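Local coordinates for glucan-binding protein C, GbpC (Streptococcus mutans UA159, PDB 5UQZ) that probably binds glucan as a calcium-containing surface protein of the cell wall and mediates both sucrose-independent and sucrose-dependent adherence of the bacterium, at residues G183-N188 with N322-I327; W228-G233 with N267-N272; N272-N277 with A298-G303. All coordinates share one frame; numbering follows the deposited sequence.

Contact 1. Residues G183-N188 with N322-I327; sequences GAQTSN and NLPTTI
Ala184 and Thr325 form a hydrogen-bonded antiparallel pair, joined by Ala184 N to Thr325 O at 2.9 Å and by the return bond from Thr325 N to Ala184 O at 2.8 Å. One step along, Gly183 faces Thr326 as a non-hydrogen-bonded pair. Having no side chain, the glycine brings its CA to within 3.0 Å of Thr325 O. Past the end of the regular pairing, a third backbone bond keeps the departing loops together: Asn322 N gives its hydrogen to Thr186 O over 2.8 Å, in the carbonyl plane and almost straight at 176°.

Hydroxyl groups extend this network. The Thr186 side chain has its OG1 beside its own backbone N (chi1 -54°), which directs the oxygen across the gap; there it donates to Leu323 O over 2.7 Å, approaching from above the carbonyl plane. The same OG1 lies 2.7 Å from Thr325 OG1, the two threonine side chains crossing at about a right angle. Asn319, on strand 312-319, also donates to Leu323 O, so that carbonyl is held from two residues.

The Gln185 amide works differently. Its chain bends at CG, so that OE1 curls back to accept from Thr186 N on a lone pair, while Pro324 CG packs 3.6 Å from the same OE1. Its NE2 reaches the Asn322 carbonyl through a single water and bonds Asp103 as well; with both ends of the amide engaged, its rotation is well determined.

The arrangement illustrates how an antiparallel strand pair is prolonged, by one backbone bond and by side-chain hydroxyls and amides, where it frays into loops. Here it closes one border of a four-stranded antiparallel sheet, where strand 325-329 lies outermost beside 180-184, in the beta-supersandwich of the glucan-binding region.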
loop_
_atom_site.group_PDB
_atom_site.type_symbol
_atom_site.label_atom_id
_atom_site.label_comp_id
_atom_site.label_asym_id
_atom_site.label_seq_id
_atom_site.Cartn_x
_atom_site.Cartn_y
_atom_site.Cartn_z
ATOM N N GLY A 183 -0.602 13.086 4.273
ATOM C CA GLY A 183 -1.903 13.546 3.825
ATOM C C GLY A 183 -2.075 15.034 4.042
ATOM O O GLY A 183 -1.290 15.683 4.732
ATOM N N ALA A 184 -3.160 15.564 3.468
ATOM C CA ALA A 184 -3.494 16.980 3.600
ATOM C C ALA A 184 -4.950 17.156 3.237
ATOM O O ALA A 184 -5.543 16.322 2.569
ATOM C CB ALA A 184 -2.637 17.809 2.659
ATOM N N GLN A 185 -5.515 18.308 3.638
ATOM C CA GLN A 185 -6.835 18.664 3.114
ATOM C C GLN A 185 -6.774 18.752 1.591
ATOM O O GLN A 185 -5.721 19.083 1.016
ATOM C CB GLN A 185 -7.277 20.011 3.709
ATOM C CG GLN A 185 -8.638 20.530 3.205
ATOM C CD GLN A 185 -9.802 19.554 3.501
ATOM O OE1 GLN A 185 -9.948 18.500 2.857
ATOM N NE2 GLN A 185 -10.698 19.953 4.413
ATOM N N THR A 186 -7.914 18.468 0.932
ATOM C CA THR A 186 -8.070 18.761 -0.492
ATOM C C THR A 186 -8.816 20.085 -0.561
ATOM O O THR A 186 -10.046 20.140 -0.407
ATOM C CB THR A 186 -8.849 17.651 -1.193
ATOM O OG1 THR A 186 -8.210 16.392 -0.920
ATOM C CG2 THR A 186 -8.863 17.861 -2.709
ATOM N N SER A 187 -8.062 21.168 -0.729
ATOM C CA SER A 187 -8.635 22.492 -0.544
ATOM C C SER A 187 -9.459 22.962 -1.734
ATOM O O SER A 187 -10.318 23.829 -1.551
ATOM C CB SER A 187 -7.519 23.502 -0.295
ATOM O OG SER A 187 -6.821 23.182 0.893
ATOM N N ASN A 188 -9.178 22.467 -2.932
ATOM C CA ASN A 188 -9.803 22.985 -4.146
ATOM C C ASN A 188 -10.651 21.932 -4.833
ATOM O O ASN A 188 -10.379 20.744 -4.713
ATOM C CB ASN A 188 -8.714 23.444 -5.088
ATOM C CG ASN A 188 -7.796 24.444 -4.430
ATOM O OD1 ASN A 188 -8.255 25.444 -3.863
ATOM N ND2 ASN A 188 -6.496 24.197 -4.488
ATOM N N ASN A 322 -12.624 19.088 0.025
ATOM C CA ASN A 322 -13.051 18.793 1.391
ATOM C C ASN A 322 -12.954 17.324 1.783
ATOM O O ASN A 322 -13.322 16.995 2.926
ATOM C CB ASN A 322 -14.441 19.359 1.737
ATOM C CG ASN A 322 -14.446 20.857 1.685
ATOM O OD1 ASN A 322 -13.444 21.487 2.037
ATOM N ND2 ASN A 322 -15.533 21.437 1.214
ATOM N N LEU A 323 -12.456 16.442 0.922
ATOM C CA LEU A 323 -12.161 15.078 1.348
ATOM C C LEU A 323 -10.653 14.949 1.397
ATOM O O LEU A 323 -10.011 14.846 0.336
ATOM C CB LEU A 323 -12.743 14.101 0.331
ATOM C CG LEU A 323 -12.662 12.682 0.831
ATOM C CD1 LEU A 323 -13.673 12.416 1.961
ATOM C CD2 LEU A 323 -12.819 11.667 -0.305
ATOM N N PRO A 324 -10.044 14.937 2.576
ATOM C CA PRO A 324 -8.571 14.959 2.665
ATOM C C PRO A 324 -7.931 13.822 1.889
ATOM O O PRO A 324 -8.477 12.705 1.816
ATOM C CB PRO A 324 -8.312 14.835 4.172
ATOM C CG PRO A 324 -9.500 15.541 4.785
ATOM C CD PRO A 324 -10.682 15.133 3.902
ATOM N N THR A 325 -6.798 14.143 1.256
ATOM C CA THR A 325 -6.046 13.195 0.440
ATOM C C THR A 325 -4.981 12.548 1.309
ATOM O O THR A 325 -4.212 13.256 1.969
ATOM C CB THR A 325 -5.353 13.942 -0.694
ATOM O OG1 THR A 325 -6.366 14.527 -1.531
ATOM C CG2 THR A 325 -4.518 13.025 -1.569
ATOM N N THR A 326 -4.916 11.218 1.306
ATOM C CA THR A 326 -3.923 10.470 2.086
ATOM C C THR A 326 -3.332 9.358 1.255
ATOM O O THR A 326 -3.979 8.836 0.346
ATOM C CB THR A 326 -4.566 9.854 3.342
ATOM O OG1 THR A 326 -5.621 8.967 2.964
ATOM C CG2 THR A 326 -5.140 10.930 4.258
ATOM N N ILE A 327 -2.142 8.919 1.654
ATOM C CA ILE A 327 -1.538 7.699 1.139
ATOM C C ILE A 327 -0.563 7.180 2.173
ATOM O O ILE A 327 0.236 7.953 2.742
ATOM C CB ILE A 327 -0.847 7.916 -0.230
ATOM C CG1 ILE A 327 -0.385 6.567 -0.817
ATOM C CG2 ILE A 327 0.281 8.912 -0.166
ATOM C CD1 ILE A 327 0.225 6.700 -2.271
HETATM O O HOH W 1 -13.140 18.537 5.176
#

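Contact 2. Residues W228-G233 with N267-N272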
loop_
_atom_site.group_PDB
_atom_site.type_symbol
_atom_site.label_atom_id
_atom_site.label_comp_id
_atom_site.label_asym_id
_atom_site.label_seq_id
_atom_site.Cartn_x
_atom_site.Cartn_y
_atom_site.Cartn_z
ATOM N N TRP A 228 -9.661 4.606 -7.052
ATOM C CA TRP A 228 -11.093 4.500 -6.814
ATOM C C TRP A 228 -11.815 5.686 -7.434
ATOM O O TRP A 228 -11.271 6.795 -7.468
ATOM C CB TRP A 228 -11.445 4.335 -5.328
ATOM C CG TRP A 228 -10.927 5.345 -4.283
ATOM C CD1 TRP A 228 -9.873 5.161 -3.405
ATOM C CD2 TRP A 228 -11.466 6.643 -3.982
ATOM N NE1 TRP A 228 -9.755 6.263 -2.573
ATOM C CE2 TRP A 228 -10.714 7.178 -2.908
ATOM C CE3 TRP A 228 -12.515 7.405 -4.515
ATOM C CZ2 TRP A 228 -10.974 8.440 -2.366
ATOM C CZ3 TRP A 228 -12.769 8.665 -3.967
ATOM C CH2 TRP A 228 -12.003 9.159 -2.919
ATOM N N THR A 229 -13.011 5.425 -7.959
ATOM C CA THR A 229 -13.809 6.458 -8.603
ATOM C C THR A 229 -15.195 6.427 -7.983
ATOM O O THR A 229 -15.925 5.432 -8.127
ATOM C CB THR A 229 -13.882 6.238 -10.117
ATOM O OG1 THR A 229 -12.562 6.131 -10.671
ATOM C CG2 THR A 229 -14.579 7.398 -10.772
ATOM N N THR A 230 -15.539 7.500 -7.275
ATOM C CA THR A 230 -16.845 7.586 -6.647
ATOM C C THR A 230 -17.324 9.023 -6.767
ATOM O O THR A 230 -16.623 9.893 -7.306
ATOM C CB THR A 230 -16.819 7.230 -5.153
ATOM O OG1 THR A 230 -16.218 8.285 -4.407
ATOM C CG2 THR A 230 -16.100 5.919 -4.862
ATOM N N LYS A 231 -18.514 9.280 -6.221
ATOM C CA LYS A 231 -19.023 10.637 -6.155
ATOM C C LYS A 231 -18.065 11.589 -5.469
ATOM O O LYS A 231 -18.135 12.801 -5.710
ATOM C CB LYS A 231 -20.362 10.606 -5.378
ATOM C CG LYS A 231 -21.033 11.941 -5.175
ATOM C CD LYS A 231 -22.389 11.790 -4.468
ATOM C CE LYS A 231 -22.279 11.217 -3.063
ATOM N NZ LYS A 231 -23.525 11.452 -2.252
ATOM N N TYR A 232 -17.168 11.069 -4.640
ATOM C CA TYR A 232 -16.266 11.902 -3.861
ATOM C C TYR A 232 -14.869 12.008 -4.447
ATOM O O TYR A 232 -14.012 12.637 -3.814
ATOM C CB TYR A 232 -16.201 11.394 -2.416
ATOM C CG TYR A 232 -17.556 11.473 -1.750
ATOM C CD1 TYR A 232 -18.007 12.672 -1.212
ATOM C CD2 TYR A 232 -18.398 10.368 -1.691
ATOM C CE1 TYR A 232 -19.253 12.762 -0.622
ATOM C CE2 TYR A 232 -19.656 10.449 -1.089
ATOM C CZ TYR A 232 -20.062 11.651 -0.569
ATOM O OH TYR A 232 -21.298 11.749 0.011
ATOM N N GLY A 233 -14.609 11.443 -5.627
ATOM C CA GLY A 233 -13.307 11.669 -6.244
ATOM C C GLY A 233 -12.980 10.647 -7.310
ATOM O O GLY A 233 -13.615 9.601 -7.425
ATOM N N ASN A 267 -9.638 0.117 -9.470
ATOM C CA ASN A 267 -9.258 -1.213 -9.006
ATOM C C ASN A 267 -9.747 -1.456 -7.591
ATOM O O ASN A 267 -9.310 -2.407 -6.937
ATOM C CB ASN A 267 -7.748 -1.427 -9.112
ATOM C CG ASN A 267 -6.937 -0.502 -8.224
ATOM O OD1 ASN A 267 -7.496 0.246 -7.421
ATOM N ND2 ASN A 267 -5.613 -0.553 -8.365
ATOM N N GLN A 268 -10.694 -0.624 -7.123
ATOM C CA GLN A 268 -11.133 -0.674 -5.731
ATOM C C GLN A 268 -12.492 -1.345 -5.530
ATOM O O GLN A 268 -12.707 -1.968 -4.478
ATOM C CB GLN A 268 -11.256 0.763 -5.190
ATOM C CG GLN A 268 -11.389 0.838 -3.671
ATOM C CD GLN A 268 -10.053 0.646 -2.954
ATOM O OE1 GLN A 268 -9.000 0.981 -3.486
ATOM N NE2 GLN A 268 -10.090 0.098 -1.753
ATOM N N TYR A 269 -13.422 -1.202 -6.483
ATOM C CA TYR A 269 -14.785 -1.713 -6.319
ATOM C C TYR A 269 -15.167 -2.570 -7.502
ATOM O O TYR A 269 -15.109 -2.116 -8.650
ATOM C CB TYR A 269 -15.778 -0.509 -6.235
ATOM C CG TYR A 269 -15.566 0.271 -4.946
ATOM C CD1 TYR A 269 -15.971 -0.254 -3.719
ATOM C CD2 TYR A 269 -14.912 1.508 -4.954
ATOM C CE1 TYR A 269 -15.698 0.410 -2.524
ATOM C CE2 TYR A 269 -14.656 2.190 -3.759
ATOM C CZ TYR A 269 -15.037 1.628 -2.561
ATOM O OH TYR A 269 -14.778 2.279 -1.378
ATOM N N LYS A 270 -15.613 -3.793 -7.208
ATOM C CA LYS A 270 -16.204 -4.618 -8.256
ATOM C C LYS A 270 -17.346 -3.883 -8.945
ATOM O O LYS A 270 -17.568 -4.066 -10.144
ATOM C CB LYS A 270 -16.697 -5.936 -7.660
ATOM C CG LYS A 270 -15.561 -6.819 -7.167
ATOM C CD LYS A 270 -16.167 -8.156 -6.733
ATOM C CE LYS A 270 -15.176 -9.096 -6.158
ATOM N NZ LYS A 270 -15.951 -10.385 -5.892
ATOM N N ALA A 271 -18.101 -3.062 -8.209
ATOM C CA ALA A 271 -19.209 -2.323 -8.816
ATOM C C ALA A 271 -18.731 -1.374 -9.899
ATOM O O ALA A 271 -19.519 -0.962 -10.761
ATOM C CB ALA A 271 -19.961 -1.520 -7.748
ATOM N N ASN A 272 -17.452 -1.005 -9.869
ATOM C CA ASN A 272 -16.865 -0.129 -10.870
ATOM C C ASN A 272 -15.997 -0.902 -11.850
ATOM O O ASN A 272 -15.227 -0.298 -12.583
ATOM C CB ASN A 272 -16.023 0.979 -10.214
ATOM C CG ASN A 272 -16.861 1.921 -9.402
ATOM O OD1 ASN A 272 -18.081 2.039 -9.620
ATOM N ND2 ASN A 272 -16.218 2.626 -8.465
#
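The Tyr269 ring receives Trp228 CB and Thr230 CG2 obliquely at its CE2 corner, while one face is covered, toward the rim, by CG of the neighbouring Gln268. The Trp228 indole has Gln268 OE1 near its plane at one edge and the carbonyl carbon of Tyr232 at another. Trp228, Thr230 and Tyr232 belong to a beta-hairpin: strand 227-230 turns back into strand 233-240 through a type I turn from Thr230 to Gly233, and the Thr230 hydroxyl makes an ST turn by accepting from Tyr232 N.

Against this hairpin rests a loop. Its closest apolar approach is Trp228 CB to Gln268 CB, 3.6 Å. The Trp228 indole is placed between its own backbone N and carbonyl carbon (chi1 54°) and swings away from the loop, leaving the methylene to do the touching. Farther along the loop, Asn272 ND2 comes within 2.8 Å of Thr229 O and is hydrogen-bonded to Asp266, which also takes Thr229 N.

One acid, Asp279, takes both Tyr269 OH and Gln268 NE2. The other end of that glutamine amide, OE1, accepts from ND2 of Asn226, a calcium ligand.

Contact 3. Residues N272-N277 with A298-G303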
loop_
_atom_site.group_PDB
_atom_site.type_symbol
_atom_site.label_atom_id
_atom_site.label_comp_id
_atom_site.label_asym_id
_atom_site.label_seq_id
_atom_site.Cartn_x
_atom_site.Cartn_y
_atom_site.Cartn_z
ATOM N N ASN A 272 -17.452 -1.005 -9.869
ATOM C CA ASN A 272 -16.865 -0.129 -10.870
ATOM C C ASN A 272 -15.997 -0.902 -11.850
ATOM O O ASN A 272 -15.227 -0.298 -12.583
ATOM C CB ASN A 272 -16.023 0.979 -10.214
ATOM C CG ASN A 272 -16.861 1.921 -9.402
ATOM O OD1 ASN A 272 -18.081 2.039 -9.620
ATOM N ND2 ASN A 272 -16.218 2.626 -8.465
ATOM N N GLY A 273 -16.089 -2.238 -11.866
ATOM C CA GLY A 273 -15.343 -3.034 -12.808
ATOM C C GLY A 273 -14.103 -3.712 -12.257
ATOM O O GLY A 273 -13.477 -4.484 -12.982
ATOM N N ALA A 274 -13.719 -3.442 -11.010
ATOM C CA ALA A 274 -12.526 -4.093 -10.475
ATOM C C ALA A 274 -12.764 -5.595 -10.338
ATOM O O ALA A 274 -13.888 -6.075 -10.156
ATOM C CB ALA A 274 -12.227 -3.537 -9.089
ATOM N N THR A 275 -11.665 -6.351 -10.389
ATOM C CA THR A 275 -11.767 -7.808 -10.238
ATOM C C THR A 275 -11.988 -8.226 -8.798
ATOM O O THR A 275 -12.659 -9.240 -8.540
ATOM C CB THR A 275 -10.502 -8.453 -10.793
ATOM O OG1 THR A 275 -10.329 -8.023 -12.148
ATOM C CG2 THR A 275 -10.539 -9.989 -10.686
ATOM N N PHE A 276 -11.421 -7.479 -7.869
ATOM C CA PHE A 276 -11.520 -7.741 -6.445
ATOM C C PHE A 276 -11.910 -6.443 -5.769
ATOM O O PHE A 276 -11.483 -5.369 -6.208
ATOM C CB PHE A 276 -10.166 -8.207 -5.872
ATOM C CG PHE A 276 -9.586 -9.378 -6.603
ATOM C CD1 PHE A 276 -10.005 -10.685 -6.350
ATOM C CD2 PHE A 276 -8.586 -9.198 -7.528
ATOM C CE1 PHE A 276 -9.434 -11.771 -7.053
ATOM C CE2 PHE A 276 -8.029 -10.263 -8.230
ATOM C CZ PHE A 276 -8.435 -11.554 -7.993
ATOM N N ASN A 277 -12.658 -6.525 -4.668
ATOM C CA ASN A 277 -12.857 -5.337 -3.838
ATOM C C ASN A 277 -11.616 -5.081 -3.000
ATOM O O ASN A 277 -11.024 -6.007 -2.441
ATOM C CB ASN A 277 -14.047 -5.541 -2.909
ATOM C CG ASN A 277 -15.362 -5.474 -3.654
ATOM O OD1 ASN A 277 -15.584 -4.561 -4.463
ATOM N ND2 ASN A 277 -16.252 -6.426 -3.385
ATOM N N ALA A 298 -3.251 -9.148 -2.800
ATOM C CA ALA A 298 -2.570 -7.851 -2.801
ATOM C C ALA A 298 -1.900 -7.552 -4.148
ATOM O O ALA A 298 -1.796 -6.382 -4.542
ATOM C CB ALA A 298 -1.569 -7.793 -1.665
ATOM N N TYR A 299 -1.453 -8.581 -4.875
ATOM C CA TYR A 299 -0.796 -8.377 -6.162
ATOM C C TYR A 299 -1.656 -7.560 -7.106
ATOM O O TYR A 299 -1.138 -6.874 -7.991
ATOM C CB TYR A 299 -0.436 -9.737 -6.823
ATOM C CG TYR A 299 -1.633 -10.408 -7.454
ATOM C CD1 TYR A 299 -2.494 -11.230 -6.717
ATOM C CD2 TYR A 299 -1.959 -10.156 -8.786
ATOM C CE1 TYR A 299 -3.626 -11.809 -7.278
ATOM C CE2 TYR A 299 -3.089 -10.715 -9.359
ATOM C CZ TYR A 299 -3.925 -11.540 -8.591
ATOM O OH TYR A 299 -5.046 -12.104 -9.103
ATOM N N TYR A 300 -2.983 -7.621 -6.926
ATOM C CA TYR A 300 -3.856 -6.992 -7.896
ATOM C C TYR A 300 -3.661 -5.485 -7.942
ATOM O O TYR A 300 -3.944 -4.867 -8.977
ATOM C CB TYR A 300 -5.301 -7.335 -7.560
ATOM C CG TYR A 300 -6.323 -6.680 -8.423
ATOM C CD1 TYR A 300 -6.444 -6.992 -9.796
ATOM C CD2 TYR A 300 -7.222 -5.768 -7.877
ATOM C CE1 TYR A 300 -7.387 -6.354 -10.587
ATOM C CE2 TYR A 300 -8.193 -5.165 -8.658
ATOM C CZ TYR A 300 -8.274 -5.459 -10.003
ATOM O OH TYR A 300 -9.240 -4.835 -10.785
ATOM N N GLY A 301 -3.248 -4.878 -6.833
ATOM C CA GLY A 301 -3.038 -3.447 -6.793
ATOM C C GLY A 301 -1.571 -3.060 -6.803
ATOM O O GLY A 301 -1.253 -1.920 -6.437
ATOM N N ALA A 302 -0.686 -3.945 -7.248
ATOM C CA ALA A 302 0.736 -3.736 -7.017
ATOM C C ALA A 302 1.558 -3.648 -8.299
ATOM O O ALA A 302 1.261 -4.286 -9.315
ATOM C CB ALA A 302 1.312 -4.895 -6.226
ATOM N N GLY A 303 2.637 -2.873 -8.211
ATOM C CA GLY A 303 3.745 -2.929 -9.139
ATOM C C GLY A 303 5.008 -3.260 -8.379
ATOM O O GLY A 303 4.997 -3.517 -7.172
#
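Thr275 N donates to Tyr300 OH over 2.9 Å, with a nearly straight N-H...O angle of 170°. This bond fixes the far end of a tyrosine whose CG lies opposite the backbone N (chi1 176°), a torsion that sends the ring out from its short 3-10 turn into the facing loop. The turn itself is held by Gly301 N to Ala298 O and Ala302 N to Tyr299 O. Ala274 CA approaches Tyr300 OH to 3.4 Å, and Thr275 lays its CB and OG1 obliquely against the CE1 side of the same ring.

Behind the hydroxyl the packing becomes aromatic. Phe276 turns an edge toward one face of Tyr300 in a T-shaped (edge-to-face) stack, ring centroids 5.1 Å apart and planes at 77°. CD2 is the leading atom, 3.5 Å from Tyr300 CG and offset toward the rim, so it sits over the root of the ring and not over its middle. Thr275 CG2 covers one face of the Phe276 ring. Farther along the ring, Phe276 CZ lies 3.6 Å from Tyr299 OH, the two side chains crossing at about a right angle. The price of this close burial is paid by the backbone: Phe276 N is shut in without a hydrogen-bond partner.

Other parts of the chain complete the cluster. Trp284 makes a further edge-to-face pair with Tyr300, and the long helix 3-51 lies against the cluster, Ala37 on Thr275, Glu34 and Gln38 on Phe276, and Ala41 on Tyr299.

What results is an aromatic cluster built from loop and 3-10 residues and covered by the long helix, in which one tyrosine pins two parts of the long connection between strands 260-263 and 303-306 to each other, at the junction of the beta domain with its N-terminal helix.

In the fold
The three contacts run as a chain along one side of the beta domain. Contacts 1 and 2, with centres 17 Å apart, meet where Leu323 CD2 packs 3.7 Å from Trp228 CH2. Contacts 2 and 3 are closer, 12 Å between centres, and share Asn272; Lys270 N lies 2.9 Å from Asn277 OD1, a probable hydrogen bond. Contacts 1 and 3 do not touch, their nearest atoms being about 10 Å apart. The calcium ion, bound by Ser224, Asn226 and Glu237, is set apart from the side chains of Gln268 in contact 2 (about 7 Å), Thr326 in contact 1 (about 8 Å) and Tyr300 in contact 3 (about 12 Å).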